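PDB 6W0P: kojibiose phosphorylase from Gut metagenome, which is a glycoside hydrolase family 65 phosphorylase combining an N-terminal beta-sandwich domain, a helical central catalytic domain and a small C-terminal beta domain. Local coordinates for residues Y360-Q365 with L683-D688; N675-F680 with F705-K710; A44-T49 with E111-I116; L103-V108 with Y124-T129. All coordinates share one frame; numbering follows the deposited sequence.

In the fold
From the N terminus, the loop 44-49 opens interaction 3 and the loop 103-108 opens interaction 4. Interaction 3 then closes at 111-116 and interaction 4 at 124-129, so the two cross. Strands 109-118 and 123-132 are neighbours in one sheet, and both contacts set a loop of the N-terminal domain against it. In series after them, 360-365 opens interaction 1 in the central domain and 675-680 opens interaction 2; they close at 683-688 and 705-710, crossing again. This second pair ties helices of the central domain to the C-terminal strands. The centres of interactions 1 and 3 lie about 41 Å apart, on opposite sides of the chain's centre.

Interaction 1 (Y360-Q365 with L683-D688); sequences YLYSNQ and LMIKND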
# COMPACT_ATOMS: atom_id res chain seq x y z
N TYR A 360 17.98 -13.67 -28.57
CA TYR A 360 17.55 -15.05 -28.92
C TYR A 360 17.01 -15.10 -30.36
O TYR A 360 17.25 -16.11 -31.03
CB TYR A 360 16.59 -15.63 -27.86
CG TYR A 360 17.23 -15.68 -26.49
CD1 TYR A 360 18.14 -16.67 -26.16
CD2 TYR A 360 16.92 -14.73 -25.53
CE1 TYR A 360 18.74 -16.70 -24.91
CE2 TYR A 360 17.52 -14.74 -24.28
CZ TYR A 360 18.44 -15.73 -23.97
OH TYR A 360 19.02 -15.73 -22.72
N LEU A 361 16.33 -14.06 -30.81
CA LEU A 361 15.75 -13.96 -32.18
C LEU A 361 16.86 -14.11 -33.22
O LEU A 361 16.59 -14.70 -34.25
CB LEU A 361 15.01 -12.63 -32.34
CG LEU A 361 13.63 -12.57 -31.71
CD1 LEU A 361 13.11 -11.14 -31.71
CD2 LEU A 361 12.64 -13.51 -32.40
N TYR A 362 18.06 -13.60 -32.93
CA TYR A 362 19.19 -13.53 -33.89
C TYR A 362 20.20 -14.66 -33.66
O TYR A 362 21.16 -14.71 -34.43
CB TYR A 362 19.84 -12.15 -33.81
CG TYR A 362 19.02 -11.07 -34.48
CD1 TYR A 362 19.00 -10.95 -35.85
CD2 TYR A 362 18.26 -10.19 -33.72
CE1 TYR A 362 18.24 -9.97 -36.46
CE2 TYR A 362 17.51 -9.19 -34.32
CZ TYR A 362 17.49 -9.10 -35.70
OH TYR A 362 16.72 -8.14 -36.30
N SER A 363 19.98 -15.55 -32.69
CA SER A 363 20.91 -16.67 -32.37
C SER A 363 20.20 -18.02 -32.33
O SER A 363 20.86 -19.00 -32.62
CB SER A 363 21.67 -16.45 -31.09
OG SER A 363 20.82 -16.43 -29.96
N ASN A 364 18.94 -18.11 -31.92
CA ASN A 364 18.35 -19.43 -31.56
C ASN A 364 16.83 -19.35 -31.64
O ASN A 364 16.19 -18.96 -30.65
CB ASN A 364 18.84 -19.85 -30.18
CG ASN A 364 18.40 -21.23 -29.73
OD1 ASN A 364 17.63 -21.89 -30.43
ND2 ASN A 364 18.87 -21.64 -28.55
N GLN A 365 16.26 -19.75 -32.78
CA GLN A 365 14.80 -19.62 -33.01
C GLN A 365 14.00 -20.36 -31.93
O GLN A 365 12.92 -19.87 -31.53
CB GLN A 365 14.38 -20.18 -34.36
CG GLN A 365 12.93 -19.88 -34.65
CD GLN A 365 12.52 -20.42 -35.99
OE1 GLN A 365 13.37 -20.83 -36.78
NE2 GLN A 365 11.22 -20.43 -36.23
N LEU A 683 21.62 -1.98 -36.27
CA LEU A 683 20.77 -3.06 -36.82
C LEU A 683 19.28 -2.64 -36.77
O LEU A 683 18.82 -2.11 -35.75
CB LEU A 683 21.01 -4.35 -36.05
CG LEU A 683 20.02 -5.47 -36.37
CD1 LEU A 683 20.24 -5.99 -37.77
CD2 LEU A 683 20.15 -6.59 -35.35
N MET A 684 18.58 -2.87 -37.87
CA MET A 684 17.12 -2.64 -38.00
C MET A 684 16.61 -3.43 -39.21
O MET A 684 17.28 -3.41 -40.29
CB MET A 684 16.86 -1.13 -38.16
CG MET A 684 15.41 -0.73 -38.30
SD MET A 684 15.18 1.08 -38.56
CE MET A 684 15.87 1.34 -40.19
N ILE A 685 15.49 -4.13 -39.05
CA ILE A 685 14.75 -4.77 -40.17
C ILE A 685 13.65 -3.79 -40.62
O ILE A 685 12.77 -3.49 -39.82
CB ILE A 685 14.15 -6.13 -39.76
CG1 ILE A 685 15.16 -7.02 -39.06
CG2 ILE A 685 13.50 -6.81 -40.96
CD1 ILE A 685 16.36 -7.40 -39.88
N LYS A 686 13.71 -3.33 -41.86
CA LYS A 686 12.67 -2.46 -42.48
C LYS A 686 12.21 -3.09 -43.79
O LYS A 686 13.10 -3.46 -44.61
CB LYS A 686 13.22 -1.05 -42.70
CG LYS A 686 12.16 0.01 -42.92
CD LYS A 686 12.73 1.42 -43.08
CE LYS A 686 11.65 2.47 -43.26
NZ LYS A 686 12.16 3.67 -43.97
N ASN A 687 10.88 -3.21 -43.96
CA ASN A 687 10.22 -3.88 -45.11
C ASN A 687 10.95 -5.20 -45.38
O ASN A 687 11.24 -5.48 -46.56
CB ASN A 687 10.18 -3.00 -46.36
CG ASN A 687 9.55 -1.64 -46.08
OD1 ASN A 687 8.59 -1.54 -45.32
ND2 ASN A 687 10.08 -0.60 -46.70
N ASP A 688 11.29 -5.94 -44.32
CA ASP A 688 11.84 -7.32 -44.43
C ASP A 688 13.23 -7.30 -45.08
O ASP A 688 13.61 -8.33 -45.66
CB ASP A 688 10.86 -8.20 -45.21
CG ASP A 688 11.05 -9.67 -44.93
OD1 ASP A 688 11.30 -9.99 -43.76
OD2 ASP A 688 10.98 -10.48 -45.88
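Buried apolar packing joins Tyr362, near the C-terminal end of helix 351-361 in the central domain, to Leu683 and Ile685 at the start of the C-terminal beta region. The tyrosine side chain and the two aliphatic ones meet from opposite directions. Leu683 CD2 sits over one face of the Tyr362 ring, 4.0 Å from its centroid and 24° off the normal, displaced toward the phenol end: the methyl is closest to Tyr362 CZ, at 3.7 Å. Beyond the ring, Tyr362 OH abuts the gamma-methylene of Ile685, 3.4 Å from CG1, and lies 3.7 Å from the terminal methyl CD1 of the same residue. With CG anti to the carbonyl carbon (chi1 -75°), the tyrosine ring extends from the turn between helices 351-361 and 365-376 and reaches strand 684-686. That turn is held from within, since Tyr360 O accepts from both Asn364 N (2.8 Å) and Ser363 N (3.2 Å), and Asn364 then stands at the N-cap of the next helix. Trp673 and Tyr678 of helix 666-680 and Ile433 of helix 418-434 also touch the Tyr362 side chain. The backbone of Tyr362 bonds to Thr708 and that of Leu683 to Val677, while Asp688 makes a salt bridge with Lys710. Across the interface itself, attraction comes from dispersion and one CH-pi contact. The phenol oxygen meets only carbon of the 683-688 segment, which implies that the direct contact relies on shape fit, whereas directional bonding comes from the backbone links to strand 702-709 and helix 666-680.

Interaction 2 (N675-F680 with F705-K710); sequences NIVYGF and FKITFK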
# COMPACT_ATOMS: atom_id res chain seq x y z
N ASN A 675 22.94 -2.77 -26.98
CA ASN A 675 23.70 -1.51 -27.12
C ASN A 675 24.73 -1.68 -28.25
O ASN A 675 24.94 -0.70 -29.01
CB ASN A 675 24.37 -1.04 -25.83
CG ASN A 675 24.47 0.47 -25.75
OD1 ASN A 675 24.37 1.03 -24.66
ND2 ASN A 675 24.71 1.14 -26.88
N ILE A 676 25.34 -2.86 -28.39
CA ILE A 676 26.40 -3.10 -29.42
C ILE A 676 25.73 -3.25 -30.80
O ILE A 676 26.14 -2.50 -31.72
CB ILE A 676 27.31 -4.28 -29.04
CG1 ILE A 676 28.21 -3.90 -27.85
CG2 ILE A 676 28.11 -4.73 -30.26
CD1 ILE A 676 29.07 -5.05 -27.28
N VAL A 677 24.69 -4.09 -30.93
CA VAL A 677 24.14 -4.50 -32.26
C VAL A 677 23.06 -3.53 -32.76
O VAL A 677 23.13 -3.12 -33.94
CB VAL A 677 23.67 -5.96 -32.25
CG1 VAL A 677 23.00 -6.35 -33.55
CG2 VAL A 677 24.82 -6.92 -31.98
N TYR A 678 22.10 -3.13 -31.93
CA TYR A 678 21.10 -2.09 -32.29
C TYR A 678 21.74 -0.70 -32.26
O TYR A 678 21.35 0.16 -33.05
CB TYR A 678 19.88 -2.13 -31.38
CG TYR A 678 18.95 -3.28 -31.64
CD1 TYR A 678 18.29 -3.41 -32.86
CD2 TYR A 678 18.71 -4.24 -30.68
CE1 TYR A 678 17.43 -4.46 -33.12
CE2 TYR A 678 17.84 -5.30 -30.92
CZ TYR A 678 17.22 -5.42 -32.15
OH TYR A 678 16.34 -6.44 -32.35
N GLY A 679 22.69 -0.50 -31.35
CA GLY A 679 23.32 0.81 -31.08
C GLY A 679 24.42 1.09 -32.08
O GLY A 679 24.13 1.68 -33.14
N PHE A 680 25.65 0.72 -31.75
CA PHE A 680 26.82 0.98 -32.60
C PHE A 680 26.59 0.36 -33.97
O PHE A 680 26.89 1.04 -34.93
CB PHE A 680 28.11 0.53 -31.92
CG PHE A 680 28.42 1.29 -30.66
CD1 PHE A 680 28.65 2.66 -30.69
CD2 PHE A 680 28.48 0.65 -29.44
CE1 PHE A 680 28.92 3.36 -29.53
CE2 PHE A 680 28.75 1.35 -28.28
CZ PHE A 680 28.96 2.70 -28.32
N PHE A 705 30.42 -8.41 -34.45
CA PHE A 705 29.26 -9.17 -33.94
C PHE A 705 28.78 -10.14 -35.02
O PHE A 705 29.15 -9.95 -36.19
CB PHE A 705 28.14 -8.25 -33.46
CG PHE A 705 27.50 -7.36 -34.49
CD1 PHE A 705 26.41 -7.80 -35.23
CD2 PHE A 705 27.92 -6.05 -34.65
CE1 PHE A 705 25.81 -6.96 -36.16
CE2 PHE A 705 27.32 -5.22 -35.58
CZ PHE A 705 26.27 -5.68 -36.33
N LYS A 706 28.07 -11.19 -34.59
CA LYS A 706 27.48 -12.25 -35.44
C LYS A 706 25.99 -12.37 -35.10
O LYS A 706 25.65 -12.40 -33.88
CB LYS A 706 28.21 -13.57 -35.23
CG LYS A 706 29.67 -13.57 -35.68
CD LYS A 706 30.33 -14.90 -35.43
CE LYS A 706 31.80 -14.94 -35.75
NZ LYS A 706 32.02 -15.25 -37.18
N ILE A 707 25.16 -12.44 -36.13
CA ILE A 707 23.68 -12.57 -36.08
C ILE A 707 23.23 -13.40 -37.28
O ILE A 707 23.94 -13.45 -38.31
CB ILE A 707 22.95 -11.21 -36.07
CG1 ILE A 707 23.25 -10.39 -37.32
CG2 ILE A 707 23.25 -10.45 -34.80
CD1 ILE A 707 22.58 -9.03 -37.33
N THR A 708 22.08 -14.03 -37.14
CA THR A 708 21.47 -14.89 -38.18
C THR A 708 20.12 -14.29 -38.56
O THR A 708 19.27 -14.06 -37.67
CB THR A 708 21.33 -16.34 -37.69
OG1 THR A 708 22.66 -16.77 -37.43
CG2 THR A 708 20.63 -17.25 -38.69
N PHE A 709 19.95 -14.04 -39.85
CA PHE A 709 18.70 -13.58 -40.46
C PHE A 709 18.50 -14.35 -41.76
O PHE A 709 19.46 -14.43 -42.58
CB PHE A 709 18.79 -12.07 -40.66
CG PHE A 709 17.54 -11.46 -41.23
CD1 PHE A 709 16.34 -11.56 -40.55
CD2 PHE A 709 17.57 -10.76 -42.42
CE1 PHE A 709 15.19 -10.98 -41.06
CE2 PHE A 709 16.41 -10.19 -42.93
CZ PHE A 709 15.22 -10.31 -42.25
N LYS A 710 17.28 -14.87 -41.95
CA LYS A 710 16.86 -15.67 -43.13
C LYS A 710 17.90 -16.76 -43.40
O LYS A 710 18.31 -16.92 -44.57
CB LYS A 710 16.69 -14.76 -44.34
CG LYS A 710 15.58 -13.73 -44.24
CD LYS A 710 15.19 -13.22 -45.62
CE LYS A 710 14.33 -11.98 -45.60
NZ LYS A 710 12.90 -12.33 -45.54
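Val677 of helix 666-680 plants a methyl on the flat side of Phe705 in strand 702-709. Its CG2 lies 4.0 Å from the centroid of the Phe705 ring and 26° off the normal, shifted toward the CB end, where it comes within 3.7 Å of Phe705 CG. The other branch reaches further along: Val677 CG1 is 3.9 Å from Phe705 CE1 and 4.3 Å from Ile707 CG2, so the valine straddles two residues that point from the same side of the strand. The side chains of Val677 and Phe705 meet at a slant. In Phe705, CG is tucked in between N and C of its own backbone (chi1 63°), and the ring thereby turns a face to the helix. Strand pairing fixes the bases of Phe705 and Ile707, for their backbones bond to Val716 and Leu714 in strand 712-718. Between them, Lys706 points away from the helix, and its amine bonds to Thr715 OG1. On the other flank the helix ends in a wider, pi-type turn, with Phe680 N bonded to Asn675 O at 3.2 Å. Further out, Phe680 meets Phe645 of helix 638-645 edge-to-face, Phe680 O accepts from Thr695 OG1, and Asn675 ND2 bonds to Ser629 OG, anchoring the helix among its neighbours. The interface thus consists of branched methyls against an aromatic face and an isoleucine methyl, an apolar seam between the helical central domain and the C-terminal sheet. Its make-up is consistent with stabilisation by close packing and burial of hydrocarbon, because neither segment offers the other a polar partner here.

Interaction 3 (A44-T49 with E111-I116); sequences AFFDET and EDFKRI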
# COMPACT_ATOMS: atom_id res chain seq x y z
N ALA A 44 27.87 -19.84 -7.09
CA ALA A 44 29.26 -20.32 -6.94
C ALA A 44 29.60 -20.39 -5.45
O ALA A 44 30.73 -20.01 -5.06
CB ALA A 44 30.21 -19.43 -7.68
N PHE A 45 28.65 -20.87 -4.64
CA PHE A 45 28.85 -21.09 -3.20
C PHE A 45 29.91 -22.18 -3.09
O PHE A 45 29.95 -23.06 -3.95
CB PHE A 45 27.54 -21.43 -2.50
CG PHE A 45 26.90 -22.71 -2.97
CD1 PHE A 45 27.29 -23.93 -2.45
CD2 PHE A 45 25.93 -22.68 -3.95
CE1 PHE A 45 26.71 -25.11 -2.89
CE2 PHE A 45 25.36 -23.86 -4.41
CZ PHE A 45 25.74 -25.07 -3.87
N PHE A 46 30.79 -22.05 -2.10
CA PHE A 46 31.79 -23.05 -1.69
C PHE A 46 31.10 -24.39 -1.44
O PHE A 46 30.03 -24.43 -0.81
CB PHE A 46 32.54 -22.58 -0.44
CG PHE A 46 33.49 -21.43 -0.68
CD1 PHE A 46 33.66 -20.90 -1.95
CD2 PHE A 46 34.24 -20.92 0.36
CE1 PHE A 46 34.56 -19.87 -2.18
CE2 PHE A 46 35.13 -19.88 0.13
CZ PHE A 46 35.30 -19.36 -1.13
N ASP A 47 31.73 -25.46 -1.92
CA ASP A 47 31.24 -26.86 -1.77
C ASP A 47 31.34 -27.22 -0.29
O ASP A 47 30.31 -27.58 0.28
CB ASP A 47 32.06 -27.79 -2.65
CG ASP A 47 32.27 -27.20 -4.03
OD1 ASP A 47 31.49 -27.55 -4.92
OD2 ASP A 47 33.20 -26.36 -4.19
N GLU A 48 32.52 -27.08 0.29
CA GLU A 48 32.81 -27.43 1.71
C GLU A 48 32.04 -26.47 2.62
O GLU A 48 31.55 -25.46 2.11
CB GLU A 48 34.31 -27.36 2.00
CG GLU A 48 34.90 -25.95 2.02
CD GLU A 48 35.20 -25.31 0.67
OE1 GLU A 48 34.90 -25.94 -0.35
OE2 GLU A 48 35.73 -24.18 0.65
N THR A 49 31.96 -26.78 3.91
CA THR A 49 31.44 -25.86 4.96
C THR A 49 32.09 -24.47 4.82
O THR A 49 33.31 -24.38 4.70
CB THR A 49 31.66 -26.47 6.35
OG1 THR A 49 30.85 -27.65 6.42
CG2 THR A 49 31.31 -25.53 7.49
N GLU A 111 46.49 -20.88 1.40
CA GLU A 111 47.29 -19.97 0.53
C GLU A 111 47.02 -20.36 -0.94
O GLU A 111 46.39 -21.40 -1.16
CB GLU A 111 48.77 -20.02 0.95
CG GLU A 111 49.42 -21.35 0.62
CD GLU A 111 50.82 -21.61 1.15
OE1 GLU A 111 51.30 -20.85 2.03
OE2 GLU A 111 51.42 -22.59 0.68
N ASP A 112 47.48 -19.54 -1.89
CA ASP A 112 47.41 -19.81 -3.35
C ASP A 112 45.99 -20.22 -3.75
O ASP A 112 45.84 -21.30 -4.33
CB ASP A 112 48.43 -20.87 -3.76
CG ASP A 112 49.86 -20.45 -3.50
OD1 ASP A 112 50.10 -19.23 -3.40
OD2 ASP A 112 50.72 -21.36 -3.37
N PHE A 113 45.00 -19.42 -3.36
CA PHE A 113 43.57 -19.54 -3.74
C PHE A 113 43.42 -18.94 -5.14
O PHE A 113 43.94 -17.84 -5.40
CB PHE A 113 42.69 -18.78 -2.74
CG PHE A 113 41.21 -18.78 -3.02
CD1 PHE A 113 40.66 -17.90 -3.93
CD2 PHE A 113 40.36 -19.58 -2.29
CE1 PHE A 113 39.30 -17.88 -4.17
CE2 PHE A 113 38.99 -19.57 -2.53
CZ PHE A 113 38.46 -18.72 -3.47
N LYS A 114 42.73 -19.64 -6.02
CA LYS A 114 42.41 -19.13 -7.37
C LYS A 114 41.04 -19.70 -7.75
O LYS A 114 40.86 -20.91 -7.55
CB LYS A 114 43.55 -19.50 -8.32
CG LYS A 114 43.36 -19.08 -9.77
CD LYS A 114 44.64 -19.21 -10.57
CE LYS A 114 44.58 -18.59 -11.95
NZ LYS A 114 45.90 -18.08 -12.39
N ARG A 115 40.13 -18.83 -8.18
CA ARG A 115 38.76 -19.17 -8.67
C ARG A 115 38.71 -18.87 -10.18
O ARG A 115 39.11 -17.75 -10.57
CB ARG A 115 37.73 -18.31 -7.93
CG ARG A 115 36.35 -18.92 -7.87
CD ARG A 115 35.25 -17.92 -7.59
NE ARG A 115 35.38 -17.26 -6.30
CZ ARG A 115 34.59 -17.43 -5.24
NH1 ARG A 115 33.57 -18.26 -5.25
NH2 ARG A 115 34.83 -16.73 -4.15
N ILE A 116 38.24 -19.82 -10.99
CA ILE A 116 38.21 -19.68 -12.48
C ILE A 116 36.84 -20.08 -13.02
O ILE A 116 36.37 -21.18 -12.72
CB ILE A 116 39.30 -20.53 -13.15
CG1 ILE A 116 40.68 -20.19 -12.58
CG2 ILE A 116 39.25 -20.35 -14.66
CD1 ILE A 116 41.78 -21.14 -13.00
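Arg115, on strand 109-118, brings the end of its guanidinium to the rim of the Phe46 ring. NH1 of Arg115 lies at the ring's edge, near its plane and 3.6 Å from Phe46 CE1, and NH2 of Arg115 is 3.7 Å from the same carbon. The two side chains run at about a right angle, and the ring and guanidinium planes are 31° apart. A bend at chi3 (-62°) turns the guanidinium, and its edge faces Ala44 O, 3.3 Å from Arg115 NH1 and in the guanidinium plane. The charge has its strongest partner elsewhere: NE forms a salt bridge with Glu18, NH1 bonds to Tyr124 OH, and Phe33 makes a cation-pi contact. Phe46, turned with CG anti to its carbonyl carbon (chi1 -71°), also offers CZ to the ring of Phe113, 4.0 Å from CE2. Tyr50 meets the Phe46 ring edge-to-face. Thus a buried arginine has an acid and aromatic rings among its neighbours, with a loop carbonyl close by. Strand 109-118 runs between strands 15-19 and 123-132 of the large antiparallel sheet. The loop 44-49 covers it from one side, while the backbone of Asp47 pairs with Ile94 of strand 94-98, so the loop bridges the two sheets of the N-terminal beta-sandwich domain.

Interaction 4 (L103-V108 with Y124-T129); sequences LDLNKV and YQRTFT
Arg126 is the first residue along strand 123-132 to meet the loop 103-108: its NH1 lies 3.8 Å from Leu105 CD1, with the methyl at the edge of the guanidinium and in its plane. A bend at chi3 (39°) swings NH1 to that methyl, and the two side chains run antiparallel alongside one another. The guanidinium's stronger partners lie in another loop, where NH2 forms salt bridges with Glu48 and Asp47, and Phe46 supplies a cation-pi partner. Two residues on, Phe128 points to the loop and carries the most buried surface. Leu105 CD1 sits almost squarely over one face of its ring, 4.3 Å from the centroid and 8° off the normal, while Leu105 CD2 is 4.1 Å from Phe128 CD1. Leu103 comes to the ring's edge instead, its CD2 3.8 Å from Phe128 CE1. The leucines are carried by a tight loop: Asp104 OD1 accepts from Asn106 N at 3.2 Å in an Asx turn, and Asp104 O accepts from both Lys107 N and Val108 N. Two leucines therefore clasp one phenylalanine, at face and edge. The same Leu105 covers part of an arginine whose charge is balanced by Glu48 and Asp47, so a leucine methyl can lie at its edge in a buried site.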
# COMPACT_ATOMS: atom_id res chain seq x y z
N LEU A 103 37.73 -28.48 7.05
CA LEU A 103 37.99 -27.44 6.02
C LEU A 103 36.84 -26.42 6.03
O LEU A 103 35.67 -26.80 5.80
CB LEU A 103 38.16 -28.10 4.65
CG LEU A 103 38.48 -27.15 3.50
CD1 LEU A 103 39.80 -26.43 3.71
CD2 LEU A 103 38.53 -27.91 2.19
N ASP A 104 37.18 -25.17 6.31
CA ASP A 104 36.28 -23.99 6.26
C ASP A 104 37.17 -22.76 6.07
O ASP A 104 37.95 -22.46 7.02
CB ASP A 104 35.46 -23.88 7.55
CG ASP A 104 34.57 -22.64 7.60
OD1 ASP A 104 34.55 -21.92 6.59
OD2 ASP A 104 33.92 -22.42 8.64
N LEU A 105 37.09 -22.09 4.92
CA LEU A 105 38.09 -21.04 4.54
C LEU A 105 37.86 -19.77 5.37
O LEU A 105 38.74 -18.93 5.37
CB LEU A 105 38.01 -20.74 3.05
CG LEU A 105 38.48 -21.87 2.12
CD1 LEU A 105 38.56 -21.36 0.68
CD2 LEU A 105 39.81 -22.45 2.56
N ASN A 106 36.73 -19.64 6.08
CA ASN A 106 36.48 -18.53 7.04
C ASN A 106 37.27 -18.75 8.35
O ASN A 106 37.47 -17.78 9.06
CB ASN A 106 34.99 -18.36 7.33
CG ASN A 106 34.65 -17.11 8.13
OD1 ASN A 106 34.96 -16.00 7.70
ND2 ASN A 106 34.03 -17.29 9.29
N LYS A 107 37.74 -19.98 8.63
CA LYS A 107 38.46 -20.33 9.88
C LYS A 107 39.90 -20.78 9.61
O LYS A 107 40.79 -20.32 10.31
CB LYS A 107 37.68 -21.40 10.66
CG LYS A 107 36.41 -20.88 11.32
CD LYS A 107 35.63 -21.94 12.09
CE LYS A 107 34.28 -21.42 12.54
NZ LYS A 107 33.55 -22.42 13.37
N VAL A 108 40.15 -21.63 8.62
CA VAL A 108 41.45 -22.37 8.51
C VAL A 108 42.52 -21.47 7.87
O VAL A 108 42.18 -20.38 7.40
CB VAL A 108 41.27 -23.71 7.77
CG1 VAL A 108 40.23 -24.60 8.45
CG2 VAL A 108 40.93 -23.50 6.29
N TYR A 124 33.88 -24.49 -13.88
CA TYR A 124 34.05 -23.67 -12.66
C TYR A 124 35.02 -24.44 -11.77
O TYR A 124 34.74 -25.60 -11.42
CB TYR A 124 32.69 -23.35 -12.02
CG TYR A 124 32.85 -22.65 -10.70
CD1 TYR A 124 33.52 -21.45 -10.63
CD2 TYR A 124 32.42 -23.22 -9.52
CE1 TYR A 124 33.72 -20.80 -9.42
CE2 TYR A 124 32.63 -22.60 -8.30
CZ TYR A 124 33.29 -21.38 -8.25
OH TYR A 124 33.53 -20.75 -7.06
N GLN A 125 36.16 -23.82 -11.47
CA GLN A 125 37.31 -24.46 -10.80
C GLN A 125 37.75 -23.55 -9.66
O GLN A 125 37.90 -22.33 -9.87
CB GLN A 125 38.45 -24.69 -11.79
CG GLN A 125 39.27 -25.93 -11.50
CD GLN A 125 40.40 -26.11 -12.49
OE1 GLN A 125 41.31 -25.28 -12.56
NE2 GLN A 125 40.35 -27.19 -13.26
N ARG A 126 37.94 -24.15 -8.49
CA ARG A 126 38.47 -23.47 -7.30
C ARG A 126 39.64 -24.30 -6.81
O ARG A 126 39.46 -25.52 -6.62
CB ARG A 126 37.34 -23.28 -6.28
CG ARG A 126 37.55 -22.10 -5.33
CD ARG A 126 36.30 -21.81 -4.52
NE ARG A 126 35.64 -23.05 -4.11
CZ ARG A 126 35.64 -23.56 -2.87
NH1 ARG A 126 36.26 -22.94 -1.88
NH2 ARG A 126 35.02 -24.71 -2.64
N THR A 127 40.81 -23.66 -6.67
CA THR A 127 42.07 -24.28 -6.18
C THR A 127 42.53 -23.51 -4.92
O THR A 127 42.36 -22.29 -4.87
CB THR A 127 43.10 -24.30 -7.32
OG1 THR A 127 42.55 -25.00 -8.44
CG2 THR A 127 44.41 -24.92 -6.91
N PHE A 128 43.04 -24.21 -3.91
CA PHE A 128 43.66 -23.57 -2.73
C PHE A 128 44.50 -24.61 -1.99
O PHE A 128 44.29 -25.83 -2.18
CB PHE A 128 42.59 -22.92 -1.85
CG PHE A 128 41.47 -23.85 -1.49
CD1 PHE A 128 41.55 -24.66 -0.38
CD2 PHE A 128 40.34 -23.95 -2.30
CE1 PHE A 128 40.53 -25.55 -0.08
CE2 PHE A 128 39.33 -24.83 -1.99
CZ PHE A 128 39.43 -25.64 -0.89
N THR A 129 45.47 -24.15 -1.20
CA THR A 129 46.30 -25.05 -0.36
C THR A 129 45.89 -24.86 1.11
O THR A 129 46.01 -23.74 1.63
CB THR A 129 47.79 -24.88 -0.65
OG1 THR A 129 47.98 -25.13 -2.05
CG2 THR A 129 48.63 -25.83 0.18